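PDB 2VSD: CHIR AB1 from Gallus gallus, which is an avian immunoglobulin-like receptor that probably binds the Fc region of chicken antibody through its extracellular immunoglobulin domain. Local coordinates for residues A[37-41]-A[42-46]. Residues are numbered along the deposited sequence; the frame is centred on the assembly and turned at random.
Sequences LWLNG and TLRFD. Unlike the reference sequence in segment 42-46: Asp46 (reference Asn). With NAG (2-acetamido-2-deoxy-beta-D-glucopyranose), chain B.
Trp38 lies across the backbone of the opposing strand, a face of its indole over Leu43. Leu43 CA sits 4.1 Å from the centroid of the five-membered ring, a CH-pi contact 21° off its normal, while Leu43 CD1 reaches Trp38 NE1 at 3.7 Å. CG stands beside the backbone N of Trp38, anti to the carbonyl carbon (chi1 -73°), and from there the indole reaches over the neighbouring strand; Gln36 accepts from NE1. With an alanine at Trp38, the backbone and side chain of Leu43 would probably lose their cover and Gln36 its indole donor.

One step along the strands comes a classic beta bulge: Leu37 O accepts in its carbonyl plane from both Arg44 N (2.7 Å) and Phe45 N (3.1 Å). On the other face of the sheet, Leu37 and Phe45 point the same way, CD2 of Leu37 meeting the ring edge at Phe45 CD2, 3.9 Å away. Arg44, turned by the bulge, lays CG over that ring and extends to a salt bridge with Asp67.

A type I' turn from Leu39 to Thr42 closes the hairpin, with glycosylated Asn40 at its corner. One face thus packs into the immunoglobulin sandwich against Phe58 and Phe60, whereas Trp38 and Leu43 give the other an apolar surface that packs against Leu43 of the second subunit.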
ATOM      1  N   LEU A  37      -6.580   2.790  -2.265  1.00 19.56           N
ATOM      2  CA  LEU A  37      -7.010   4.165  -2.138  1.00 17.87           C
ATOM      3  C   LEU A  37      -5.964   4.902  -1.319  1.00 18.23           C
ATOM      4  O   LEU A  37      -5.681   4.503  -0.187  1.00 17.16           O
ATOM      5  CB  LEU A  37      -8.385   4.272  -1.454  1.00 16.37           C
ATOM      6  CG  LEU A  37      -8.971   5.707  -1.402  1.00 18.54           C
ATOM      7  CD1 LEU A  37      -9.486   6.171  -2.789  1.00 18.41           C
ATOM      8  CD2 LEU A  37     -10.103   5.733  -0.391  1.00 16.66           C
ATOM      9  N   TRP A  38      -5.487   6.013  -1.875  1.00 16.67           N
ATOM     10  CA  TRP A  38      -4.416   6.826  -1.293  1.00 17.52           C
ATOM     11  C   TRP A  38      -5.001   8.162  -0.905  1.00 17.63           C
ATOM     12  O   TRP A  38      -5.856   8.714  -1.640  1.00 17.61           O
ATOM     13  CB  TRP A  38      -3.335   7.081  -2.331  1.00 16.94           C
ATOM     14  CG  TRP A  38      -2.524   5.858  -2.595  1.00 19.45           C
ATOM     15  CD1 TRP A  38      -2.957   4.697  -3.178  1.00 19.76           C
ATOM     16  CD2 TRP A  38      -1.147   5.669  -2.264  1.00 19.07           C
ATOM     17  NE1 TRP A  38      -1.895   3.791  -3.260  1.00 18.75           N
ATOM     18  CE2 TRP A  38      -0.785   4.362  -2.695  1.00 17.72           C
ATOM     19  CE3 TRP A  38      -0.168   6.487  -1.667  1.00 18.68           C
ATOM     20  CZ2 TRP A  38       0.504   3.833  -2.515  1.00 19.74           C
ATOM     21  CZ3 TRP A  38       1.128   5.975  -1.497  1.00 20.73           C
ATOM     22  CH2 TRP A  38       1.455   4.643  -1.927  1.00 21.22           C
ATOM     23  N   LEU A  39      -4.559   8.667   0.246  1.00 17.79           N
ATOM     24  CA  LEU A  39      -4.992   9.986   0.745  1.00 17.57           C
ATOM     25  C   LEU A  39      -3.747  10.833   1.016  1.00 17.80           C
ATOM     26  O   LEU A  39      -2.873  10.400   1.798  1.00 17.22           O
ATOM     27  CB  LEU A  39      -5.849   9.820   2.027  1.00 17.24           C
ATOM     28  CG  LEU A  39      -6.138  11.100   2.835  1.00 17.80           C
ATOM     29  CD1 LEU A  39      -6.803  12.194   1.935  1.00 17.74           C
ATOM     30  CD2 LEU A  39      -7.027  10.831   4.054  1.00 20.11           C
ATOM     31  N   ASN A  40      -3.639  12.004   0.359  1.00 17.53           N
ATOM     32  CA  ASN A  40      -2.488  12.903   0.572  1.00 18.25           C
ATOM     33  C   ASN A  40      -1.158  12.177   0.338  1.00 18.85           C
ATOM     34  O   ASN A  40      -0.143  12.436   1.026  1.00 19.61           O
ATOM     35  CB  ASN A  40      -2.491  13.508   1.986  1.00 18.44           C
ATOM     36  CG  ASN A  40      -3.697  14.389   2.263  1.00 18.49           C
ATOM     37  OD1 ASN A  40      -4.494  14.706   1.365  1.00 18.72           O
ATOM     38  ND2 ASN A  40      -3.849  14.742   3.560  1.00 19.74           N
ATOM     39  N   GLY A  41      -1.163  11.262  -0.629  1.00 18.30           N
ATOM     40  CA  GLY A  41       0.090  10.604  -1.040  1.00 18.97           C
ATOM     41  C   GLY A  41       0.523   9.462  -0.131  1.00 20.20           C
ATOM     42  O   GLY A  41       1.679   9.000  -0.212  1.00 19.79           O
ATOM     43  N   THR A  42      -0.383   8.992   0.734  1.00 18.98           N
ATOM     44  CA  THR A  42      -0.112   7.847   1.611  1.00 20.52           C
ATOM     45  C   THR A  42      -1.274   6.853   1.450  1.00 19.54           C
ATOM     46  O   THR A  42      -2.433   7.260   1.345  1.00 19.04           O
ATOM     47  CB  THR A  42       0.013   8.316   3.089  1.00 21.33           C
ATOM     48  OG1 THR A  42       1.174   9.160   3.233  1.00 23.41           O
ATOM     49  CG2 THR A  42       0.107   7.137   4.061  1.00 22.12           C
ATOM     50  N   LEU A  43      -0.961   5.563   1.398  1.00 19.19           N
ATOM     51  CA  LEU A  43      -2.004   4.528   1.266  1.00 17.95           C
ATOM     52  C   LEU A  43      -2.967   4.562   2.447  1.00 18.93           C
ATOM     53  O   LEU A  43      -2.509   4.548   3.632  1.00 17.80           O
ATOM     54  CB  LEU A  43      -1.338   3.128   1.186  1.00 18.59           C
ATOM     55  CG  LEU A  43      -2.304   1.944   1.187  1.00 20.54           C
ATOM     56  CD1 LEU A  43      -2.880   1.893  -0.203  1.00 23.87           C
ATOM     57  CD2 LEU A  43      -1.627   0.572   1.537  1.00 19.72           C
ATOM     58  N   ARG A  44      -4.282   4.606   2.134  1.00 16.82           N
ATOM     59  CA  ARG A  44      -5.297   4.524   3.173  1.00 18.02           C
ATOM     60  C   ARG A  44      -5.935   3.133   3.288  1.00 19.55           C
ATOM     61  O   ARG A  44      -5.893   2.520   4.365  1.00 19.24           O
ATOM     62  CB  ARG A  44      -6.371   5.627   3.021  1.00 17.82           C
ATOM     63  CG  ARG A  44      -7.247   5.685   4.273  1.00 19.15           C
ATOM     64  CD  ARG A  44      -8.258   6.771   4.266  1.00 20.92           C
ATOM     65  NE  ARG A  44      -9.047   6.674   5.500  1.00 22.21           N
ATOM     66  CZ  ARG A  44     -10.014   7.506   5.874  1.00 26.81           C
ATOM     67  NH1 ARG A  44     -10.317   8.577   5.139  1.00 21.64           N
ATOM     68  NH2 ARG A  44     -10.659   7.274   7.020  1.00 23.24           N
ATOM     69  N   PHE A  45      -6.507   2.640   2.186  1.00 20.33           N
ATOM     70  CA  PHE A  45      -7.194   1.342   2.143  1.00 20.36           C
ATOM     71  C   PHE A  45      -6.733   0.589   0.924  1.00 21.51           C
ATOM     72  O   PHE A  45      -6.279   1.179  -0.075  1.00 21.01           O
ATOM     73  CB  PHE A  45      -8.707   1.523   1.960  1.00 20.15           C
ATOM     74  CG  PHE A  45      -9.373   2.300   3.057  1.00 20.64           C
ATOM     75  CD1 PHE A  45      -9.315   1.850   4.377  1.00 22.35           C
ATOM     76  CD2 PHE A  45     -10.101   3.445   2.763  1.00 19.93           C
ATOM     77  CE1 PHE A  45      -9.978   2.532   5.397  1.00 23.19           C
ATOM     78  CE2 PHE A  45     -10.758   4.143   3.771  1.00 19.75           C
ATOM     79  CZ  PHE A  45     -10.694   3.691   5.078  1.00 23.53           C
ATOM     80  N   ASP A  46      -6.845  -0.730   0.991  1.00 23.17           N
ATOM     81  CA  ASP A  46      -6.770  -1.504  -0.243  1.00 25.22           C
ATOM     82  C   ASP A  46      -7.828  -2.579  -0.180  1.00 26.99           C
ATOM     83  O   ASP A  46      -8.353  -2.868   0.907  1.00 28.45           O
ATOM     84  CB  ASP A  46      -5.361  -2.055  -0.525  1.00 25.23           C
ATOM     85  CG  ASP A  46      -4.917  -3.141   0.463  1.00 26.78           C
ATOM     86  OD1 ASP A  46      -5.700  -3.577   1.312  1.00 28.37           O
ATOM     87  OD2 ASP A  46      -3.743  -3.517   0.385  1.00 29.91           O
TER
HETATM   88  C1  NAG B   1      -4.945  15.592   3.994  1.00 20.15           C
HETATM   89  C2  NAG B   1      -4.994  15.453   5.522  1.00 21.22           C
HETATM   90  C3  NAG B   1      -5.938  16.470   6.209  1.00 22.35           C
HETATM   91  C4  NAG B   1      -5.788  17.869   5.601  1.00 23.04           C
HETATM   92  C5  NAG B   1      -5.761  17.783   4.063  1.00 24.19           C
HETATM   93  C6  NAG B   1      -5.563  19.125   3.335  1.00 27.59           C
HETATM   94  C7  NAG B   1      -4.472  13.163   6.317  1.00 21.70           C
HETATM   95  C8  NAG B   1      -3.045  13.456   6.096  1.00 16.64           C
HETATM   96  N2  NAG B   1      -5.371  14.099   5.959  1.00 19.79           N
HETATM   97  O3  NAG B   1      -5.665  16.469   7.613  1.00 19.98           O
HETATM   98  O4  NAG B   1      -6.878  18.735   5.879  1.00 26.79           O
HETATM   99  O5  NAG B   1      -4.697  16.930   3.652  1.00 23.13           O
HETATM  100  O6  NAG B   1      -4.389  19.751   3.854  1.00 32.78           O
HETATM  101  O7  NAG B   1      -4.747  12.022   6.766  1.00 28.12           O
HETATM  102  O   HOH W   1       0.480  11.723   3.514  1.00 27.59           O